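Local coordinates for protein laccase (Botrytis aclada, PDB 3SQR) that oxidises phenolic substrates at the expense of molecular oxygen as a multicopper oxidase and probably takes part in breaking down lignin and detoxifying its products, at residues L116-I128 / S169-L183. Residues are numbered along the deposited sequence; the frame is centred on the assembly and turned at random.
Sequences LEHNGTSIHWHGI and SHFSLQYGDGLFGPL. With CU (copper (II) ion), chain F; CU (copper (II) ion), chain E; NAG (2-acetamido-2-deoxy-beta-D-glucopyranose), chain H; NAG (2-acetamido-2-deoxy-beta-D-glucopyranose), chain B.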
ATOM      1  N   LEU A 116      19.686   9.035  -5.850  1.00 24.99           N
ATOM      2  CA  LEU A 116      19.886   8.147  -6.956  1.00 26.12           C
ATOM      3  C   LEU A 116      20.499   9.011  -8.061  1.00 27.82           C
ATOM      4  O   LEU A 116      20.274  10.230  -8.081  1.00 28.92           O
ATOM      5  CB  LEU A 116      18.567   7.577  -7.455  1.00 25.83           C
ATOM      6  CG  LEU A 116      17.807   6.782  -6.376  1.00 22.88           C
ATOM      7  CD1 LEU A 116      16.416   6.504  -7.042  1.00 24.56           C
ATOM      8  CD2 LEU A 116      18.562   5.532  -5.905  1.00 27.54           C
ATOM      9  N   GLU A 117      21.276   8.377  -8.924  1.00 29.30           N
ATOM     10  CA  GLU A 117      21.838   9.101 -10.051  1.00 31.03           C
ATOM     11  C   GLU A 117      20.957   9.090 -11.301  1.00 29.81           C
ATOM     12  O   GLU A 117      20.972  10.055 -12.059  1.00 31.08           O
ATOM     13  CB  GLU A 117      23.203   8.499 -10.402  1.00 33.10           C
ATOM     14  CG  GLU A 117      24.286   8.835  -9.393  1.00 38.92           C
ATOM     15  CD  GLU A 117      25.654   8.930 -10.052  1.00 48.27           C
ATOM     16  OE1 GLU A 117      26.026   7.999 -10.829  1.00 50.14           O
ATOM     17  OE2 GLU A 117      26.325   9.973  -9.825  1.00 54.71           O
ATOM     18  N   HIS A 118      20.205   8.011 -11.514  1.00 29.57           N
ATOM     19  CA  HIS A 118      19.595   7.717 -12.836  1.00 29.10           C
ATOM     20  C   HIS A 118      18.067   7.528 -12.827  1.00 28.14           C
ATOM     21  O   HIS A 118      17.512   7.008 -13.786  1.00 27.75           O
ATOM     22  CB  HIS A 118      20.283   6.485 -13.466  1.00 29.50           C
ATOM     23  CG  HIS A 118      21.760   6.652 -13.640  1.00 32.66           C
ATOM     24  ND1 HIS A 118      22.315   7.767 -14.231  1.00 36.96           N
ATOM     25  CD2 HIS A 118      22.794   5.860 -13.278  1.00 34.27           C
ATOM     26  CE1 HIS A 118      23.637   7.652 -14.223  1.00 34.23           C
ATOM     27  NE2 HIS A 118      23.954   6.504 -13.656  1.00 37.02           N
ATOM     28  N   ASN A 119      17.407   7.861 -11.709  1.00 27.42           N
ATOM     29  CA  ASN A 119      15.940   7.900 -11.651  1.00 27.30           C
ATOM     30  C   ASN A 119      15.531   9.168 -10.929  1.00 25.55           C
ATOM     31  O   ASN A 119      16.192   9.559  -9.948  1.00 25.66           O
ATOM     32  CB  ASN A 119      15.313   6.758 -10.788  1.00 26.26           C
ATOM     33  CG  ASN A 119      15.333   5.394 -11.375  1.00 29.26           C
ATOM     34  OD1 ASN A 119      14.992   4.473 -10.681  1.00 27.16           O
ATOM     35  ND2 ASN A 119      15.706   5.225 -12.645  1.00 28.39           N
ATOM     36  N   GLY A 120      14.432   9.778 -11.349  1.00 23.59           N
ATOM     37  CA  GLY A 120      13.632  10.617 -10.477  1.00 23.72           C
ATOM     38  C   GLY A 120      13.103   9.728  -9.334  1.00 22.85           C
ATOM     39  O   GLY A 120      13.248   8.537  -9.355  1.00 24.20           O
ATOM     40  N   THR A 121      12.397  10.357  -8.417  1.00 22.81           N
ATOM     41  CA  THR A 121      11.668   9.590  -7.408  1.00 22.72           C
ATOM     42  C   THR A 121      10.528  10.480  -6.902  1.00 23.58           C
ATOM     43  O   THR A 121      10.468  11.654  -7.118  1.00 22.53           O
ATOM     44  CB  THR A 121      12.575   9.116  -6.300  1.00 22.58           C
ATOM     45  OG1 THR A 121      11.905   8.062  -5.550  1.00 21.61           O
ATOM     46  CG2 THR A 121      12.967  10.266  -5.334  1.00 22.86           C
ATOM     47  N   SER A 122       9.633   9.906  -6.117  1.00 22.20           N
ATOM     48  CA  SER A 122       8.459  10.607  -5.685  1.00 22.96           C
ATOM     49  C   SER A 122       7.877   9.708  -4.633  1.00 21.22           C
ATOM     50  O   SER A 122       7.641   8.553  -4.940  1.00 22.17           O
ATOM     51  CB  SER A 122       7.446  10.661  -6.808  1.00 23.67           C
ATOM     52  OG  SER A 122       6.401  11.491  -6.391  1.00 23.72           O
ATOM     53  N   ILE A 123       7.635  10.229  -3.440  1.00 22.84           N
ATOM     54  CA  ILE A 123       7.303   9.371  -2.300  1.00 21.13           C
ATOM     55  C   ILE A 123       5.888   9.599  -1.901  1.00 19.83           C
ATOM     56  O   ILE A 123       5.502  10.735  -1.599  1.00 19.81           O
ATOM     57  CB  ILE A 123       8.199   9.654  -1.106  1.00 22.23           C
ATOM     58  CG1 ILE A 123       9.653   9.643  -1.512  1.00 22.05           C
ATOM     59  CG2 ILE A 123       7.924   8.614   0.082  1.00 21.90           C
ATOM     60  CD1 ILE A 123      10.178   8.470  -2.286  1.00 21.04           C
ATOM     61  N   HIS A 124       5.134   8.496  -1.866  1.00 19.68           N
ATOM     62  CA  HIS A 124       3.750   8.460  -1.487  1.00 18.74           C
ATOM     63  C   HIS A 124       3.598   7.874  -0.045  1.00 18.37           C
ATOM     64  O   HIS A 124       4.272   6.982   0.369  1.00 19.87           O
ATOM     65  CB  HIS A 124       2.945   7.638  -2.485  1.00 19.32           C
ATOM     66  CG  HIS A 124       1.551   7.349  -2.047  1.00 18.96           C
ATOM     67  ND1 HIS A 124       0.604   8.344  -1.898  1.00 20.24           N
ATOM     68  CD2 HIS A 124       0.913   6.176  -1.805  1.00 22.38           C
ATOM     69  CE1 HIS A 124      -0.531   7.798  -1.476  1.00 18.38           C
ATOM     70  NE2 HIS A 124      -0.379   6.483  -1.440  1.00 24.01           N
ATOM     71  N   TRP A 125       2.659   8.454   0.656  1.00 18.90           N
ATOM     72  CA  TRP A 125       2.376   8.133   2.079  1.00 19.90           C
ATOM     73  C   TRP A 125       1.063   7.376   1.998  1.00 19.94           C
ATOM     74  O   TRP A 125      -0.010   7.962   1.793  1.00 19.30           O
ATOM     75  CB  TRP A 125       2.337   9.444   2.893  1.00 19.42           C
ATOM     76  CG  TRP A 125       3.407  10.379   2.418  1.00 22.18           C
ATOM     77  CD1 TRP A 125       3.280  11.375   1.454  1.00 24.45           C
ATOM     78  CD2 TRP A 125       4.784  10.348   2.767  1.00 17.96           C
ATOM     79  NE1 TRP A 125       4.493  11.921   1.217  1.00 20.56           N
ATOM     80  CE2 TRP A 125       5.438  11.283   1.960  1.00 20.00           C
ATOM     81  CE3 TRP A 125       5.560   9.529   3.622  1.00 21.36           C
ATOM     82  CZ2 TRP A 125       6.782  11.453   1.983  1.00 21.71           C
ATOM     83  CZ3 TRP A 125       6.923   9.693   3.646  1.00 20.37           C
ATOM     84  CH2 TRP A 125       7.540  10.674   2.842  1.00 21.01           C
ATOM     85  N   HIS A 126       1.169   6.038   2.044  1.00 19.94           N
ATOM     86  CA  HIS A 126       0.073   5.213   1.628  1.00 19.10           C
ATOM     87  C   HIS A 126      -1.139   5.375   2.532  1.00 19.67           C
ATOM     88  O   HIS A 126      -1.110   5.153   3.716  1.00 21.84           O
ATOM     89  CB  HIS A 126       0.506   3.757   1.396  1.00 19.66           C
ATOM     90  CG  HIS A 126      -0.589   2.931   0.863  1.00 17.95           C
ATOM     91  ND1 HIS A 126      -0.501   2.257  -0.318  1.00 21.74           N
ATOM     92  CD2 HIS A 126      -1.793   2.615   1.397  1.00 20.65           C
ATOM     93  CE1 HIS A 126      -1.613   1.582  -0.514  1.00 19.45           C
ATOM     94  NE2 HIS A 126      -2.435   1.814   0.493  1.00 22.20           N
ATOM     95  N   GLY A 127      -2.269   5.651   1.897  1.00 20.07           N
ATOM     96  CA  GLY A 127      -3.532   5.746   2.568  1.00 19.37           C
ATOM     97  C   GLY A 127      -3.722   7.057   3.311  1.00 20.67           C
ATOM     98  O   GLY A 127      -4.772   7.266   3.916  1.00 19.50           O
ATOM     99  N   ILE A 128      -2.735   7.942   3.230  1.00 21.50           N
ATOM    100  CA  ILE A 128      -2.810   9.195   3.914  1.00 21.08           C
ATOM    101  C   ILE A 128      -3.728  10.096   3.116  1.00 20.95           C
ATOM    102  O   ILE A 128      -3.480  10.347   1.970  1.00 21.87           O
ATOM    103  CB  ILE A 128      -1.402   9.834   4.162  1.00 21.14           C
ATOM    104  CG1 ILE A 128      -0.579   8.900   5.099  1.00 22.03           C
ATOM    105  CG2 ILE A 128      -1.528  11.181   4.883  1.00 19.64           C
ATOM    106  CD1 ILE A 128      -1.193   8.620   6.521  1.00 23.07           C
ATOM    107  N   SER A 169       8.066   4.712  -2.630  1.00 20.84           N
ATOM    108  CA  SER A 169       8.114   5.424  -3.918  1.00 21.48           C
ATOM    109  C   SER A 169       6.902   5.086  -4.751  1.00 20.82           C
ATOM    110  O   SER A 169       6.460   3.944  -4.777  1.00 23.13           O
ATOM    111  CB  SER A 169       9.363   5.070  -4.699  1.00 22.58           C
ATOM    112  OG  SER A 169       9.268   5.653  -6.002  1.00 22.92           O
ATOM    113  N   HIS A 170       6.358   6.104  -5.432  1.00 20.78           N
ATOM    114  CA  HIS A 170       5.304   5.877  -6.360  1.00 21.67           C
ATOM    115  C   HIS A 170       5.845   6.208  -7.775  1.00 21.70           C
ATOM    116  O   HIS A 170       5.095   6.356  -8.714  1.00 22.44           O
ATOM    117  CB  HIS A 170       4.105   6.727  -6.020  1.00 22.57           C
ATOM    118  CG  HIS A 170       2.797   6.068  -6.276  1.00 21.75           C
ATOM    119  ND1 HIS A 170       2.436   5.586  -7.500  1.00 22.32           N
ATOM    120  CD2 HIS A 170       1.760   5.766  -5.440  1.00 23.16           C
ATOM    121  CE1 HIS A 170       1.218   5.079  -7.437  1.00 25.13           C
ATOM    122  NE2 HIS A 170       0.793   5.146  -6.188  1.00 22.98           N
ATOM    123  N   PHE A 171       7.152   6.152  -7.928  1.00 22.94           N
ATOM    124  CA  PHE A 171       7.817   6.435  -9.192  1.00 23.30           C
ATOM    125  C   PHE A 171       8.202   5.097  -9.793  1.00 23.31           C
ATOM    126  O   PHE A 171       9.112   4.370  -9.306  1.00 22.84           O
ATOM    127  CB  PHE A 171       9.030   7.298  -8.949  1.00 23.15           C
ATOM    128  CG  PHE A 171       9.804   7.624 -10.186  1.00 24.11           C
ATOM    129  CD1 PHE A 171      10.724   6.722 -10.667  1.00 27.49           C
ATOM    130  CD2 PHE A 171       9.630   8.825 -10.796  1.00 26.07           C
ATOM    131  CE1 PHE A 171      11.476   7.020 -11.790  1.00 28.65           C
ATOM    132  CE2 PHE A 171      10.370   9.162 -11.942  1.00 23.79           C
ATOM    133  CZ  PHE A 171      11.279   8.232 -12.436  1.00 24.35           C
ATOM    134  N   SER A 172       7.409   4.687 -10.773  1.00 24.63           N
ATOM    135  CA  SER A 172       7.690   3.460 -11.492  1.00 25.12           C
ATOM    136  C   SER A 172       7.863   2.287 -10.496  1.00 26.62           C
ATOM    137  O   SER A 172       7.084   2.211  -9.514  1.00 27.19           O
ATOM    138  CB  SER A 172       8.879   3.664 -12.506  1.00 26.01           C
ATOM    139  OG  SER A 172       9.162   2.439 -13.196  1.00 27.25           O
ATOM    140  N   LEU A 173       8.768   1.350 -10.733  1.00 25.87           N
ATOM    141  CA  LEU A 173       8.805   0.113  -9.927  1.00 25.84           C
ATOM    142  C   LEU A 173       9.684   0.193  -8.708  1.00 25.13           C
ATOM    143  O   LEU A 173       9.988  -0.824  -8.109  1.00 24.39           O
ATOM    144  CB  LEU A 173       9.325  -1.051 -10.803  1.00 26.80           C
ATOM    145  CG  LEU A 173       8.518  -1.388 -12.043  1.00 25.82           C
ATOM    146  CD1 LEU A 173       9.376  -2.327 -12.970  1.00 26.95           C
ATOM    147  CD2 LEU A 173       7.253  -2.093 -11.638  1.00 23.91           C
ATOM    148  N   GLN A 174      10.070   1.400  -8.313  1.00 24.83           N
ATOM    149  CA  GLN A 174      11.136   1.537  -7.302  1.00 23.83           C
ATOM    150  C   GLN A 174      10.836   0.849  -6.012  1.00 22.27           C
ATOM    151  O   GLN A 174      11.733   0.372  -5.385  1.00 22.71           O
ATOM    152  CB  GLN A 174      11.433   2.975  -6.985  1.00 23.84           C
ATOM    153  CG  GLN A 174      12.130   3.691  -8.135  1.00 25.50           C
ATOM    154  CD  GLN A 174      12.386   5.179  -7.876  1.00 26.44           C
ATOM    155  OE1 GLN A 174      11.681   5.827  -7.125  1.00 24.30           O
ATOM    156  NE2 GLN A 174      13.397   5.761  -8.580  1.00 25.02           N
ATOM    157  N   TYR A 175       9.584   0.822  -5.585  1.00 22.92           N
ATOM    158  CA  TYR A 175       9.372   0.174  -4.272  1.00 22.16           C
ATOM    159  C   TYR A 175       9.643  -1.313  -4.331  1.00 21.42           C
ATOM    160  O   TYR A 175       9.871  -1.970  -3.277  1.00 22.12           O
ATOM    161  CB  TYR A 175       8.009   0.512  -3.608  1.00 23.11           C
ATOM    162  CG  TYR A 175       6.829  -0.336  -4.034  1.00 23.37           C
ATOM    163  CD1 TYR A 175       6.628  -1.555  -3.491  1.00 24.24           C
ATOM    164  CD2 TYR A 175       5.957   0.077  -5.011  1.00 31.66           C
ATOM    165  CE1 TYR A 175       5.601  -2.352  -3.831  1.00 27.31           C
ATOM    166  CE2 TYR A 175       4.866  -0.756  -5.389  1.00 31.11           C
ATOM    167  CZ  TYR A 175       4.702  -1.946  -4.779  1.00 30.73           C
ATOM    168  OH  TYR A 175       3.676  -2.834  -5.078  1.00 36.12           O
ATOM    169  N   GLY A 176       9.673  -1.876  -5.538  1.00 22.45           N
ATOM    170  CA  GLY A 176      10.088  -3.256  -5.733  1.00 23.59           C
ATOM    171  C   GLY A 176      11.528  -3.552  -5.410  1.00 24.62           C
ATOM    172  O   GLY A 176      11.902  -4.716  -5.159  1.00 25.51           O
ATOM    173  N   ASP A 177      12.331  -2.499  -5.440  1.00 25.61           N
ATOM    174  CA  ASP A 177      13.750  -2.619  -5.157  1.00 23.73           C
ATOM    175  C   ASP A 177      14.053  -2.194  -3.716  1.00 24.61           C
ATOM    176  O   ASP A 177      15.199  -1.994  -3.352  1.00 24.05           O
ATOM    177  CB  ASP A 177      14.558  -1.824  -6.145  1.00 24.03           C
ATOM    178  CG  ASP A 177      14.845  -2.589  -7.453  1.00 21.05           C
ATOM    179  OD1 ASP A 177      14.480  -3.795  -7.568  1.00 25.76           O
ATOM    180  OD2 ASP A 177      15.543  -1.963  -8.324  1.00 27.84           O
ATOM    181  N   GLY A 178      13.017  -2.060  -2.909  1.00 24.14           N
ATOM    182  CA  GLY A 178      13.155  -1.827  -1.473  1.00 22.80           C
ATOM    183  C   GLY A 178      12.787  -0.436  -0.983  1.00 22.50           C
ATOM    184  O   GLY A 178      12.991  -0.163   0.208  1.00 22.12           O
ATOM    185  N   LEU A 179      12.276   0.440  -1.876  1.00 22.52           N
ATOM    186  CA  LEU A 179      12.040   1.843  -1.591  1.00 20.15           C
ATOM    187  C   LEU A 179      10.674   2.070  -0.868  1.00 21.54           C
ATOM    188  O   LEU A 179       9.702   2.613  -1.416  1.00 21.00           O
ATOM    189  CB  LEU A 179      12.204   2.710  -2.830  1.00 22.54           C
ATOM    190  CG  LEU A 179      12.417   4.179  -2.586  1.00 18.67           C
ATOM    191  CD1 LEU A 179      13.537   4.506  -1.538  1.00 18.39           C
ATOM    192  CD2 LEU A 179      12.808   4.864  -3.959  1.00 19.68           C
ATOM    193  N   PHE A 180      10.623   1.552   0.336  1.00 20.70           N
ATOM    194  CA  PHE A 180       9.436   1.655   1.209  1.00 21.21           C
ATOM    195  C   PHE A 180       9.838   1.584   2.677  1.00 22.63           C
ATOM    196  O   PHE A 180      10.925   1.142   2.990  1.00 21.79           O
ATOM    197  CB  PHE A 180       8.444   0.508   0.896  1.00 21.34           C
ATOM    198  CG  PHE A 180       8.946  -0.849   1.266  1.00 21.36           C
ATOM    199  CD1 PHE A 180       8.739  -1.348   2.552  1.00 22.03           C
ATOM    200  CD2 PHE A 180       9.632  -1.630   0.376  1.00 24.18           C
ATOM    201  CE1 PHE A 180       9.218  -2.603   2.950  1.00 23.58           C
ATOM    202  CE2 PHE A 180      10.074  -2.921   0.764  1.00 23.63           C
ATOM    203  CZ  PHE A 180       9.905  -3.377   2.043  1.00 23.90           C
ATOM    204  N   GLY A 181       8.970   2.022   3.556  1.00 21.01           N
ATOM    205  CA  GLY A 181       9.205   1.957   4.996  1.00 21.90           C
ATOM    206  C   GLY A 181       7.889   2.037   5.701  1.00 20.55           C
ATOM    207  O   GLY A 181       6.834   2.261   5.053  1.00 21.31           O
ATOM    208  N   PRO A 182       7.900   1.780   7.012  1.00 19.55           N
ATOM    209  CA  PRO A 182       6.668   1.803   7.762  1.00 19.18           C
ATOM    210  C   PRO A 182       6.316   3.226   8.191  1.00 17.74           C
ATOM    211  O   PRO A 182       7.191   4.009   8.541  1.00 18.97           O
ATOM    212  CB  PRO A 182       6.993   0.944   8.975  1.00 18.61           C
ATOM    213  CG  PRO A 182       8.462   1.093   9.206  1.00 20.77           C
ATOM    214  CD  PRO A 182       9.065   1.395   7.816  1.00 19.28           C
ATOM    215  N   LEU A 183       5.017   3.536   8.200  1.00 19.05           N
ATOM    216  CA  LEU A 183       4.520   4.755   8.748  1.00 19.74           C
ATOM    217  C   LEU A 183       3.434   4.397   9.748  1.00 19.28           C
ATOM    218  O   LEU A 183       2.382   3.911   9.342  1.00 19.81           O
ATOM    219  CB  LEU A 183       3.936   5.583   7.610  1.00 20.36           C
ATOM    220  CG  LEU A 183       3.179   6.875   7.955  1.00 24.08           C
ATOM    221  CD1 LEU A 183       3.855   7.822   8.865  1.00 27.84           C
ATOM    222  CD2 LEU A 183       2.894   7.619   6.577  1.00 25.26           C
TER
HETATM  223 CU    CU F 546       0.792   2.154  -1.808  0.80 27.45          CU
HETATM  224 CU    CU E 545      -0.971   4.513  -5.337  0.80 27.37          CU
HETATM  225  C1  NAG H 548      22.279   2.497  -9.039  1.00 30.06           C
HETATM  226  C2  NAG H 548      21.996   3.184 -10.343  1.00 29.04           C
HETATM  227  C3  NAG H 548      22.312   2.242 -11.480  1.00 30.78           C
HETATM  228  C4  NAG H 548      23.744   1.717 -11.407  1.00 33.00           C
HETATM  229  C5  NAG H 548      23.923   1.131 -10.019  1.00 34.47           C
HETATM  230  C6  NAG H 548      25.358   0.612  -9.864  1.00 40.37           C
HETATM  231  C7  NAG H 548      20.018   4.562 -10.260  1.00 25.63           C
HETATM  232  C8  NAG H 548      18.529   4.537 -10.364  1.00 27.68           C
HETATM  233  N2  NAG H 548      20.570   3.421 -10.421  1.00 29.14           N
HETATM  234  O3  NAG H 548      22.053   2.908 -12.681  1.00 30.06           O
HETATM  235  O4  NAG H 548      23.893   0.685 -12.371  1.00 35.31           O
HETATM  236  O5  NAG H 548      23.668   2.154  -9.065  1.00 35.76           O
HETATM  237  O6  NAG H 548      26.224   1.725  -9.921  1.00 40.24           O
HETATM  238  O7  NAG H 548      20.620   5.594 -10.031  1.00 28.92           O
HETATM  239  C1  NAG B   1      15.739   3.929 -13.233  1.00 25.94           C
HETATM  240  C2  NAG B   1      15.386   3.724 -14.683  1.00 25.75           C
HETATM  241  C3  NAG B   1      15.482   2.313 -15.238  1.00 29.27           C
HETATM  242  C4  NAG B   1      16.864   1.804 -14.919  1.00 29.07           C
HETATM  243  C5  NAG B   1      17.189   2.041 -13.425  1.00 29.57           C
HETATM  244  C6  NAG B   1      18.649   1.794 -13.095  1.00 31.91           C
HETATM  245  C7  NAG B   1      13.920   5.651 -15.195  1.00 26.66           C
HETATM  246  C8  NAG B   1      12.499   5.986 -15.572  1.00 28.41           C
HETATM  247  N2  NAG B   1      14.125   4.333 -15.035  1.00 29.79           N
HETATM  248  O3  NAG B   1      15.196   2.372 -16.625  1.00 30.85           O
HETATM  249  O4  NAG B   1      16.994   0.431 -15.137  1.00 27.90           O
HETATM  250  O5  NAG B   1      16.989   3.367 -13.018  1.00 28.31           O
HETATM  251  O6  NAG B   1      18.755   1.494 -11.724  1.00 30.49           O
HETATM  252  O7  NAG B   1      14.756   6.544 -15.090  1.00 30.68           O
HETATM  253  O   HOH W   1       0.246   3.368  -4.084  1.00 31.17           O
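Q174 reaches N119, G120 and T121 with both ends of its amide. NE2 of Q174 donates to N119 OD1 at 2.9 Å, nearly straight (166°), and also to G120 O, where the bond is more bent. OE1 of Q174 accepts from T121 OG1 at 2.7 Å and, in its carbonyl plane, from S169 OG. T121 OG1 lies anti to its backbone N (chi1 -164°), which turns it to this oxygen. S169 OG in turn accepts from F171 N, an ST turn. Four bonds thus fix the rotation of the Q174 amide.

The backbones meet as antiparallel strands at I123 and S169, a non-hydrogen-bonded pair. Next to it, H170 N donates to S122 O at 2.8 Å.

Packing flanks these bonds. The F171 ring lies beneath G120, with G120 O 3.3 Å above its plane and G120 CA over the same face. At the far end, L183 CD2 touches W125 CB and I128 CG1.

H170 and H124 form an offset edge-to-face pair, planes 76° apart. H170 NE2 binds one copper with H468, H525 and a water. H126 ND1 binds the second with H168 and H527. H124, probably a type 2 copper ligand, is held through ND1 by D137 O.

N119 carries a glycan on ND2, so its side chain joins the sugar to the Q174 network. The same buried contact ties this glycosylated loop to the copper-binding histidines H126 and H170.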